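Local coordinates for RagA protein (Porphyromonas gingivalis, PDB 6SLN) that probably imports substrates across the outer membrane as a TonB-dependent transporter, its transmembrane beta-barrel working together with a plug domain, at residues Phe435-His440 against Thr467-Ser472; Thr471-Met476 against Glu488-Ala493; Ser574-Gly579 against Ile586-Arg591. One frame throughout, in Å; residues are numbered along the deposited sequence.

Contact 1 (Phe435-His440 against Thr467-Ser472)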
loop_
_atom_site.group_PDB
_atom_site.type_symbol
_atom_site.label_atom_id
_atom_site.label_comp_id
_atom_site.label_asym_id
_atom_site.label_seq_id
_atom_site.Cartn_x
_atom_site.Cartn_y
_atom_site.Cartn_z
ATOM N N PHE A 435 8.008 5.142 14.265
ATOM C CA PHE A 435 6.717 4.551 13.943
ATOM C C PHE A 435 5.642 5.557 14.296
ATOM O O PHE A 435 5.612 6.053 15.422
ATOM C CB PHE A 435 6.488 3.250 14.722
ATOM C CG PHE A 435 5.108 2.667 14.552
ATOM C CD1 PHE A 435 4.041 3.110 15.331
ATOM C CD2 PHE A 435 4.877 1.658 13.624
ATOM C CE1 PHE A 435 2.760 2.564 15.184
ATOM C CE2 PHE A 435 3.605 1.105 13.479
ATOM C CZ PHE A 435 2.544 1.564 14.269
ATOM N N SER A 436 4.755 5.844 13.356
ATOM C CA SER A 436 3.553 6.595 13.667
ATOM C C SER A 436 2.364 5.846 13.111
ATOM O O SER A 436 2.504 4.968 12.263
ATOM C CB SER A 436 3.560 8.005 13.088
ATOM O OG SER A 436 3.965 7.989 11.740
ATOM N N SER A 437 1.190 6.205 13.619
ATOM C CA SER A 437 -0.073 5.707 13.119
ATOM C C SER A 437 -1.061 6.834 13.319
ATOM O O SER A 437 -1.199 7.340 14.431
ATOM C CB SER A 437 -0.521 4.442 13.853
ATOM O OG SER A 437 -1.941 4.334 13.905
ATOM N N GLU A 438 -1.707 7.261 12.246
ATOM C CA GLU A 438 -2.822 8.186 12.337
ATOM C C GLU A 438 -4.077 7.449 11.893
ATOM O O GLU A 438 -4.113 6.852 10.803
ATOM C CB GLU A 438 -2.584 9.438 11.493
ATOM C CG GLU A 438 -1.583 10.377 12.108
ATOM C CD GLU A 438 -2.171 11.744 12.405
ATOM O OE1 GLU A 438 -1.509 12.542 13.122
ATOM O OE2 GLU A 438 -3.289 12.019 11.904
ATOM N N SER A 439 -5.086 7.470 12.753
ATOM C CA SER A 439 -6.382 6.895 12.458
ATOM C C SER A 439 -7.398 8.012 12.333
ATOM O O SER A 439 -7.484 8.886 13.209
ATOM C CB SER A 439 -6.821 5.909 13.539
ATOM O OG SER A 439 -6.462 4.586 13.192
ATOM N N HIS A 440 -8.172 7.975 11.255
ATOM C CA HIS A 440 -9.273 8.906 11.071
ATOM C C HIS A 440 -10.556 8.113 11.306
ATOM O O HIS A 440 -10.979 7.323 10.451
ATOM C CB HIS A 440 -9.200 9.570 9.695
ATOM C CG HIS A 440 -7.969 10.410 9.506
ATOM N ND1 HIS A 440 -7.278 10.467 8.314
ATOM C CD2 HIS A 440 -7.286 11.197 10.376
ATOM C CE1 HIS A 440 -6.234 11.264 8.455
ATOM N NE2 HIS A 440 -6.216 11.717 9.695
ATOM N N THR A 467 -13.081 3.578 9.842
ATOM C CA THR A 467 -11.722 3.735 10.322
ATOM C C THR A 467 -10.804 3.673 9.116
ATOM O O THR A 467 -10.879 2.720 8.328
ATOM C CB THR A 467 -11.331 2.642 11.334
ATOM O OG1 THR A 467 -12.363 2.475 12.319
ATOM C CG2 THR A 467 -10.025 3.010 12.010
ATOM N N ASN A 468 -9.963 4.697 8.963
ATOM C CA ASN A 468 -8.854 4.679 8.015
ATOM C C ASN A 468 -7.581 5.009 8.776
ATOM O O ASN A 468 -7.482 6.072 9.406
ATOM C CB ASN A 468 -9.038 5.681 6.877
ATOM C CG ASN A 468 -10.061 5.241 5.873
ATOM O OD1 ASN A 468 -9.831 4.306 5.100
ATOM N ND2 ASN A 468 -11.205 5.925 5.864
ATOM N N THR A 469 -6.608 4.115 8.692
ATOM C CA THR A 469 -5.394 4.221 9.470
ATOM C C THR A 469 -4.202 4.081 8.548
ATOM O O THR A 469 -4.149 3.166 7.720
ATOM C CB THR A 469 -5.351 3.146 10.547
ATOM O OG1 THR A 469 -6.596 3.165 11.254
ATOM C CG2 THR A 469 -4.186 3.393 11.504
ATOM N N ARG A 470 -3.261 4.991 8.692
ATOM C CA ARG A 470 -1.973 4.892 8.031
ATOM C C ARG A 470 -0.915 4.689 9.104
ATOM O O ARG A 470 -0.864 5.431 10.096
ATOM C CB ARG A 470 -1.682 6.146 7.201
ATOM C CG ARG A 470 -2.538 6.226 5.929
ATOM C CD ARG A 470 -2.025 5.249 4.895
ATOM N NE ARG A 470 -0.870 5.780 4.179
ATOM C CZ ARG A 470 0.399 5.517 4.505
ATOM N NH1 ARG A 470 0.677 4.722 5.532
ATOM N NH2 ARG A 470 1.399 6.035 3.798
ATOM N N THR A 471 -0.106 3.665 8.934
ATOM C CA THR A 471 1.040 3.483 9.797
ATOM C C THR A 471 2.275 3.555 8.931
ATOM O O THR A 471 2.244 3.232 7.734
ATOM C CB THR A 471 1.005 2.161 10.556
ATOM O OG1 THR A 471 1.085 1.072 9.627
ATOM C CG2 THR A 471 -0.264 2.078 11.325
ATOM N N SER A 472 3.352 4.010 9.555
ATOM C CA SER A 472 4.598 4.277 8.872
ATOM C C SER A 472 5.708 3.782 9.766
ATOM O O SER A 472 5.704 4.055 10.968
ATOM C CB SER A 472 4.762 5.771 8.584
ATOM O OG SER A 472 5.918 5.950 7.804
#
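Ser-437 and Thr-471, like Ser-439 and Thr-469, face each other as non-hydrogen-bonded pairs in an antiparallel hairpin of the transmembrane barrel, formed by strands 435-450 and 456-475. On this side small hydroxyl residues do most of the touching. The methyl CG2 of Thr-471 comes alongside Ser-437 CB at 3.5 Å, and CG2 of Thr-469 lies 3.4 Å from Ser-437 OG, so that Ser-437 sits among the two threonine methyls. Thr-469 holds OG1 beside its backbone N (chi1 -50°), where it meets Ser-439 OG; a hydrogen bond is likely, but the modelled separation is too short to trust. At the end of the row the Phe-435 ring, carried over the partner strand by an extended first torsion (chi1 174°), brings CE2 to within 4.1 Å of Thr-471 CB. The ring and the threonine meet at a slant.

Between these pairs run the hydrogen-bonded ones. Glu-438 and Arg-470 exchange both backbone bonds, Glu-438 N to Arg-470 O and Arg-470 N to Glu-438 O, each 2.9 Å. His-440 N reaches Asn-468 O at 2.7 Å, the straightest of the set at 173°, whereas Asn-468 N meets His-440 O from above the carbonyl plane at 3.2 Å.

The side chains of Glu-438, His-440, Asn-468 and Arg-470 emerge on the other side of the ribbon, where a second copy of the protein packs. His-440 ND1 hydrogen-bonds Asn-468 ND2 of that second subunit, and Asn-468 ND2 makes the matching bond to that subunit's His-440 ND1, while Asn-468 OD1 accepts from Arg-495 NE in its own chain. The bent chain of Arg-470 carries its guanidinium forward to strand 487-510: NH2 makes a salt bridge with Glu-491 OE1, and NH1 probably hydrogen-bonds Arg-492 O and weakly binds Thr-471 O.

Contact 2 (Thr471-Met476 against Glu488-Ala493)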
loop_
_atom_site.group_PDB
_atom_site.type_symbol
_atom_site.label_atom_id
_atom_site.label_comp_id
_atom_site.label_asym_id
_atom_site.label_seq_id
_atom_site.Cartn_x
_atom_site.Cartn_y
_atom_site.Cartn_z
ATOM N N THR A 471 -0.106 3.665 8.934
ATOM C CA THR A 471 1.040 3.483 9.797
ATOM C C THR A 471 2.275 3.555 8.931
ATOM O O THR A 471 2.244 3.232 7.734
ATOM C CB THR A 471 1.005 2.161 10.556
ATOM O OG1 THR A 471 1.085 1.072 9.627
ATOM C CG2 THR A 471 -0.264 2.078 11.325
ATOM N N SER A 472 3.352 4.010 9.555
ATOM C CA SER A 472 4.598 4.277 8.872
ATOM C C SER A 472 5.708 3.782 9.766
ATOM O O SER A 472 5.704 4.055 10.968
ATOM C CB SER A 472 4.762 5.771 8.584
ATOM O OG SER A 472 5.918 5.950 7.804
ATOM N N SER A 473 6.646 3.057 9.188
ATOM C CA SER A 473 7.692 2.436 9.975
ATOM C C SER A 473 8.985 2.461 9.172
ATOM O O SER A 473 8.979 2.213 7.961
ATOM C CB SER A 473 7.287 1.005 10.371
ATOM O OG SER A 473 8.414 0.148 10.437
ATOM N N LYS A 474 10.093 2.767 9.846
ATOM C CA LYS A 474 11.371 2.905 9.168
ATOM C C LYS A 474 12.457 2.145 9.911
ATOM O O LYS A 474 12.430 2.025 11.139
ATOM C CB LYS A 474 11.781 4.388 9.033
ATOM C CG LYS A 474 11.078 5.121 7.896
ATOM C CD LYS A 474 11.703 6.464 7.647
ATOM C CE LYS A 474 10.647 7.535 7.638
ATOM N NZ LYS A 474 11.127 8.740 6.924
ATOM N N ARG A 475 13.408 1.629 9.139
ATOM C CA ARG A 475 14.706 1.167 9.631
ATOM C C ARG A 475 15.746 2.151 9.096
ATOM O O ARG A 475 16.080 2.120 7.908
ATOM C CB ARG A 475 14.989 -0.257 9.164
ATOM C CG ARG A 475 15.479 -1.160 10.243
ATOM C CD ARG A 475 15.817 -2.604 9.785
ATOM N NE ARG A 475 14.688 -3.338 9.196
ATOM C CZ ARG A 475 13.580 -3.718 9.835
ATOM N NH1 ARG A 475 13.400 -3.449 11.123
ATOM N NH2 ARG A 475 12.634 -4.371 9.165
ATOM N N MET A 476 16.264 3.015 9.968
ATOM C CA MET A 476 17.089 4.147 9.533
ATOM C C MET A 476 18.417 3.686 8.928
ATOM O O MET A 476 19.113 2.853 9.518
ATOM C CB MET A 476 17.345 5.088 10.711
ATOM C CG MET A 476 16.075 5.792 11.211
ATOM S SD MET A 476 15.139 6.582 9.871
ATOM C CE MET A 476 16.425 7.649 9.253
ATOM N N GLU A 488 15.277 0.709 5.642
ATOM C CA GLU A 488 14.049 0.059 5.221
ATOM C C GLU A 488 12.864 0.916 5.645
ATOM O O GLU A 488 12.938 1.730 6.569
ATOM C CB GLU A 488 13.934 -1.374 5.802
ATOM C CG GLU A 488 15.287 -2.120 5.879
ATOM C CD GLU A 488 15.163 -3.636 6.092
ATOM O OE1 GLU A 488 14.073 -4.118 6.472
ATOM O OE2 GLU A 488 16.173 -4.350 5.885
ATOM N N ARG A 489 11.747 0.699 4.980
ATOM C CA ARG A 489 10.566 1.477 5.293
ATOM C C ARG A 489 9.362 0.630 4.933
ATOM O O ARG A 489 9.402 -0.107 3.945
ATOM C CB ARG A 489 10.566 2.784 4.511
ATOM C CG ARG A 489 9.339 3.620 4.747
ATOM C CD ARG A 489 9.442 4.948 4.046
ATOM N NE ARG A 489 8.414 5.876 4.494
ATOM C CZ ARG A 489 8.360 7.148 4.114
ATOM N NH1 ARG A 489 9.282 7.625 3.281
ATOM N NH2 ARG A 489 7.382 7.935 4.553
ATOM N N ARG A 490 8.307 0.722 5.743
ATOM C CA ARG A 490 7.075 -0.022 5.499
ATOM C C ARG A 490 5.904 0.919 5.723
ATOM O O ARG A 490 5.882 1.674 6.700
ATOM C CB ARG A 490 6.966 -1.273 6.406
ATOM C CG ARG A 490 5.561 -1.902 6.511
ATOM C CD ARG A 490 5.602 -3.434 6.663
ATOM N NE ARG A 490 6.546 -3.889 7.677
ATOM C CZ ARG A 490 6.447 -3.632 8.985
ATOM N NH1 ARG A 490 5.435 -2.915 9.464
ATOM N NH2 ARG A 490 7.377 -4.083 9.827
ATOM N N GLU A 491 4.957 0.905 4.796
ATOM C CA GLU A 491 3.772 1.741 4.884
ATOM C C GLU A 491 2.524 0.875 4.764
ATOM O O GLU A 491 2.457 -0.043 3.927
ATOM C CB GLU A 491 3.767 2.810 3.789
ATOM C CG GLU A 491 4.980 3.663 3.798
ATOM C CD GLU A 491 4.847 4.822 4.747
ATOM O OE1 GLU A 491 3.704 5.193 5.076
ATOM O OE2 GLU A 491 5.893 5.370 5.154
ATOM N N ARG A 492 1.522 1.193 5.571
ATOM C CA ARG A 492 0.339 0.361 5.651
ATOM C C ARG A 492 -0.894 1.233 5.645
ATOM O O ARG A 492 -0.888 2.354 6.172
ATOM C CB ARG A 492 0.335 -0.492 6.922
ATOM C CG ARG A 492 1.018 -1.818 6.757
ATOM C CD ARG A 492 1.265 -2.381 8.087
ATOM N NE ARG A 492 2.032 -3.616 8.019
ATOM C CZ ARG A 492 2.545 -4.202 9.093
ATOM N NH1 ARG A 492 2.360 -3.642 10.278
ATOM N NH2 ARG A 492 3.230 -5.331 8.982
ATOM N N ALA A 493 -1.971 0.682 5.091
ATOM C CA ALA A 493 -3.253 1.368 5.054
ATOM C C ALA A 493 -4.319 0.376 5.460
ATOM O O ALA A 493 -4.457 -0.671 4.823
ATOM C CB ALA A 493 -3.539 1.937 3.663
HETATM O O HOH W 1 1.287 -1.418 11.053
#
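A second antiparallel hairpin of the barrel wall pairs the end of strand 456-475 with the start of strand 487-510. Where the pairing gives way to the connecting loop, Arg-475 and Glu-488 run side by side. The arginine bends at chi3 (-60°) so that NE and NH2 both point at one oxygen, Glu-488 OE1; NE lies 2.9 Å from OE1, with the oxygen in the guanidinium plane. The carboxylate is turned 75° to that plane and is met from above, both donors coming from the same face.

On the opposite side of the ribbon, Glu-491 OE2 takes two donors: Ser-472 OG, 2.7 Å from OE2, and Arg-489 NE, also 2.7 Å from it in a salt bridge within the strand. Lys-474 lies alongside Arg-489, its CE 4.2 Å above the guanidinium. Back on the face of Arg-475 and Glu-488, Thr-471 OG1 lies 3.2 Å from Arg-492 CB and shares a water with Arg-492 NH1, which donates to it; Arg-492 NE itself pairs with Glu-561.

Arg-489 NH1 binds Met-546 O and an acidic side chain of another protein's chain. Strand 435-450 flanks this hairpin along Thr-471 to Ser-473, and strand 515-540 continues the wall beyond Arg-489 and Glu-491.

Contact 3 (Ser574-Gly579 against Ile586-Arg591)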
loop_
_atom_site.group_PDB
_atom_site.type_symbol
_atom_site.label_atom_id
_atom_site.label_comp_id
_atom_site.label_asym_id
_atom_site.label_seq_id
_atom_site.Cartn_x
_atom_site.Cartn_y
_atom_site.Cartn_z
ATOM N N SER A 574 -38.434 -9.654 18.487
ATOM C CA SER A 574 -39.667 -9.190 19.088
ATOM C C SER A 574 -39.502 -9.131 20.600
ATOM O O SER A 574 -38.727 -9.886 21.202
ATOM C CB SER A 574 -40.829 -10.120 18.743
ATOM O OG SER A 574 -40.549 -11.398 19.270
ATOM N N ARG A 575 -40.281 -8.245 21.207
ATOM C CA ARG A 575 -40.285 -8.122 22.652
ATOM C C ARG A 575 -41.665 -7.637 23.067
ATOM O O ARG A 575 -42.187 -6.679 22.487
ATOM C CB ARG A 575 -39.206 -7.151 23.124
ATOM C CG ARG A 575 -39.163 -6.987 24.626
ATOM C CD ARG A 575 -39.093 -5.527 25.016
ATOM N NE ARG A 575 -37.754 -4.970 24.838
ATOM C CZ ARG A 575 -37.497 -3.667 24.798
ATOM N NH1 ARG A 575 -38.486 -2.791 24.919
ATOM N NH2 ARG A 575 -36.255 -3.233 24.641
ATOM N N PHE A 576 -42.250 -8.306 24.064
ATOM C CA PHE A 576 -43.602 -8.033 24.529
ATOM C C PHE A 576 -43.582 -7.789 26.027
ATOM O O PHE A 576 -42.861 -8.471 26.762
ATOM C CB PHE A 576 -44.528 -9.189 24.198
ATOM C CG PHE A 576 -44.648 -9.445 22.741
ATOM C CD1 PHE A 576 -45.617 -8.799 21.994
ATOM C CD2 PHE A 576 -43.778 -10.310 22.105
ATOM C CE1 PHE A 576 -45.732 -9.025 20.639
ATOM C CE2 PHE A 576 -43.879 -10.537 20.741
ATOM C CZ PHE A 576 -44.862 -9.895 20.010
ATOM N N ASN A 577 -44.384 -6.819 26.472
ATOM C CA ASN A 577 -44.402 -6.371 27.863
ATOM C C ASN A 577 -45.845 -6.243 28.327
ATOM O O ASN A 577 -46.589 -5.391 27.832
ATOM C CB ASN A 577 -43.667 -5.043 28.023
ATOM C CG ASN A 577 -42.381 -5.002 27.241
ATOM O OD1 ASN A 577 -41.460 -5.767 27.515
ATOM N ND2 ASN A 577 -42.309 -4.110 26.253
ATOM N N TYR A 578 -46.225 -7.070 29.293
ATOM C CA TYR A 578 -47.560 -7.081 29.863
ATOM C C TYR A 578 -47.517 -6.564 31.298
ATOM O O TYR A 578 -46.533 -6.761 32.018
ATOM C CB TYR A 578 -48.120 -8.497 29.813
ATOM C CG TYR A 578 -49.471 -8.668 30.436
ATOM C CD1 TYR A 578 -49.607 -8.839 31.806
ATOM C CD2 TYR A 578 -50.613 -8.700 29.651
ATOM C CE1 TYR A 578 -50.843 -9.006 32.381
ATOM C CE2 TYR A 578 -51.859 -8.875 30.219
ATOM C CZ TYR A 578 -51.964 -9.023 31.585
ATOM O OH TYR A 578 -53.193 -9.190 32.162
ATOM N N GLY A 579 -48.590 -5.898 31.717
ATOM C CA GLY A 579 -48.604 -5.299 33.038
ATOM C C GLY A 579 -49.960 -5.228 33.714
ATOM O O GLY A 579 -50.656 -4.215 33.599
ATOM N N ILE A 586 -44.905 -9.201 32.964
ATOM C CA ILE A 586 -44.313 -10.313 32.229
ATOM C C ILE A 586 -43.711 -9.791 30.933
ATOM O O ILE A 586 -44.359 -9.041 30.196
ATOM C CB ILE A 586 -45.329 -11.425 31.929
ATOM C CG1 ILE A 586 -45.894 -11.990 33.234
ATOM C CG2 ILE A 586 -44.654 -12.519 31.121
ATOM C CD1 ILE A 586 -45.106 -13.157 33.795
ATOM N N ASP A 587 -42.467 -10.175 30.673
ATOM C CA ASP A 587 -41.779 -9.926 29.421
ATOM C C ASP A 587 -41.624 -11.243 28.677
ATOM O O ASP A 587 -41.505 -12.313 29.282
ATOM C CB ASP A 587 -40.401 -9.296 29.650
ATOM C CG ASP A 587 -40.473 -8.014 30.456
ATOM O OD1 ASP A 587 -41.407 -7.213 30.238
ATOM O OD2 ASP A 587 -39.591 -7.809 31.316
ATOM N N PHE A 588 -41.627 -11.152 27.357
ATOM C CA PHE A 588 -41.518 -12.324 26.509
ATOM C C PHE A 588 -40.828 -11.867 25.233
ATOM O O PHE A 588 -41.189 -10.827 24.677
ATOM C CB PHE A 588 -42.904 -12.917 26.243
ATOM C CG PHE A 588 -42.928 -13.919 25.141
ATOM C CD1 PHE A 588 -42.092 -15.029 25.180
ATOM C CD2 PHE A 588 -43.779 -13.758 24.058
ATOM C CE1 PHE A 588 -42.100 -15.968 24.156
ATOM C CE2 PHE A 588 -43.795 -14.690 23.032
ATOM C CZ PHE A 588 -42.950 -15.800 23.084
ATOM N N SER A 589 -39.820 -12.610 24.794
ATOM C CA SER A 589 -39.035 -12.235 23.631
ATOM C C SER A 589 -38.808 -13.465 22.762
ATOM O O SER A 589 -38.561 -14.556 23.282
ATOM C CB SER A 589 -37.697 -11.625 24.056
ATOM O OG SER A 589 -36.687 -12.615 24.205
ATOM N N VAL A 590 -38.933 -13.299 21.444
ATOM C CA VAL A 590 -38.447 -14.286 20.486
ATOM C C VAL A 590 -37.726 -13.532 19.378
ATOM O O VAL A 590 -38.072 -12.395 19.047
ATOM C CB VAL A 590 -39.568 -15.197 19.919
ATOM C CG1 VAL A 590 -40.556 -14.406 19.118
ATOM C CG2 VAL A 590 -38.973 -16.319 19.070
ATOM N N ARG A 591 -36.698 -14.164 18.820
ATOM C CA ARG A 591 -35.862 -13.513 17.825
ATOM C C ARG A 591 -35.203 -14.590 16.978
ATOM O O ARG A 591 -35.088 -15.746 17.394
ATOM C CB ARG A 591 -34.800 -12.640 18.485
ATOM C CG ARG A 591 -33.761 -13.503 19.183
ATOM C CD ARG A 591 -32.410 -12.840 19.248
ATOM N NE ARG A 591 -32.572 -11.414 19.450
ATOM C CZ ARG A 591 -31.950 -10.508 18.726
ATOM N NH1 ARG A 591 -31.118 -10.906 17.779
ATOM N NH2 ARG A 591 -32.156 -9.221 18.961
#
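Phe-576 and Phe-588 stand side by side on a tight antiparallel hairpin of the barrel, strand 561-580 turning back into strand 584-595. Take Phe-576 outward from its backbone. CB passes 3.7 Å from the carbonyl oxygen Phe-588 O, the same oxygen that Phe-576 N binds at 2.8 Å. CG stands beside the backbone N and away from its own carbonyl (chi1 -61°), which lays the ring back beside Ser-574 and keeps CD2 near that oxygen: Phe-588 O comes at the ring edge, close to its plane, with CD2 3.7 Å from it. CD2 is also the atom that meets the neighbouring aromatic, 4.0 Å from Phe-588 CD2. The side chains point the same way and meet through these two carbons, an apolar contact. Farther out, Phe-576 CE2 lies 3.7 Å from Ser-574 OG.

Tyr-578 N closes the next rung on Ile-586 O, 2.9 Å away and almost straight at 175°. Ser-574 OG, set between its backbone N and carbonyl carbon (chi1 62°), shares Val-590 O with Ser-574 N; OG to that oxygen is 2.7 Å. The return bond from Val-590 N to Ser-574 O is weak.

Asn-577, Asp-587 and Arg-575 leave from the other side of the ribbon. Asp-587 OD2 hydrogen-bonds Ser-99 OG and Thr-97 OG1, and Arg-575 rests on Ile-194, so this side meets the plug and is probably the barrel interior. The aromatic side is then probably the outer one, consistent with a wall that faces the membrane. Along that wall strand 515-540 lies next to strand 561-580, with Ala-519 against Phe-576 and Leu-517 against Tyr-578, and strand 604-614 follows strand 584-595, Trp-606 packing on Val-590.

In the fold
All three contacts pair neighbouring antiparallel strands of the barrel wall, and each is only partly buried. Contacts 1 and 2 adjoin, with centres 11 Å apart: strand 456-475 serves both, and Arg-470 of the first reaches Glu-491 of the second. Both also lie against the second subunit. Contact 1 sets small hydroxyls on one face and the His-440, Asn-468 and Arg-470 side chains on the face that meets that subunit; contact 2 is rich in arginine and glutamate. The centre of contact 3 is about 45 Å from that of contact 1, and it touches no other protein chain. There charged groups gather on the plug-facing side, while the other face, probably the outer one, is mostly aromatic and aliphatic.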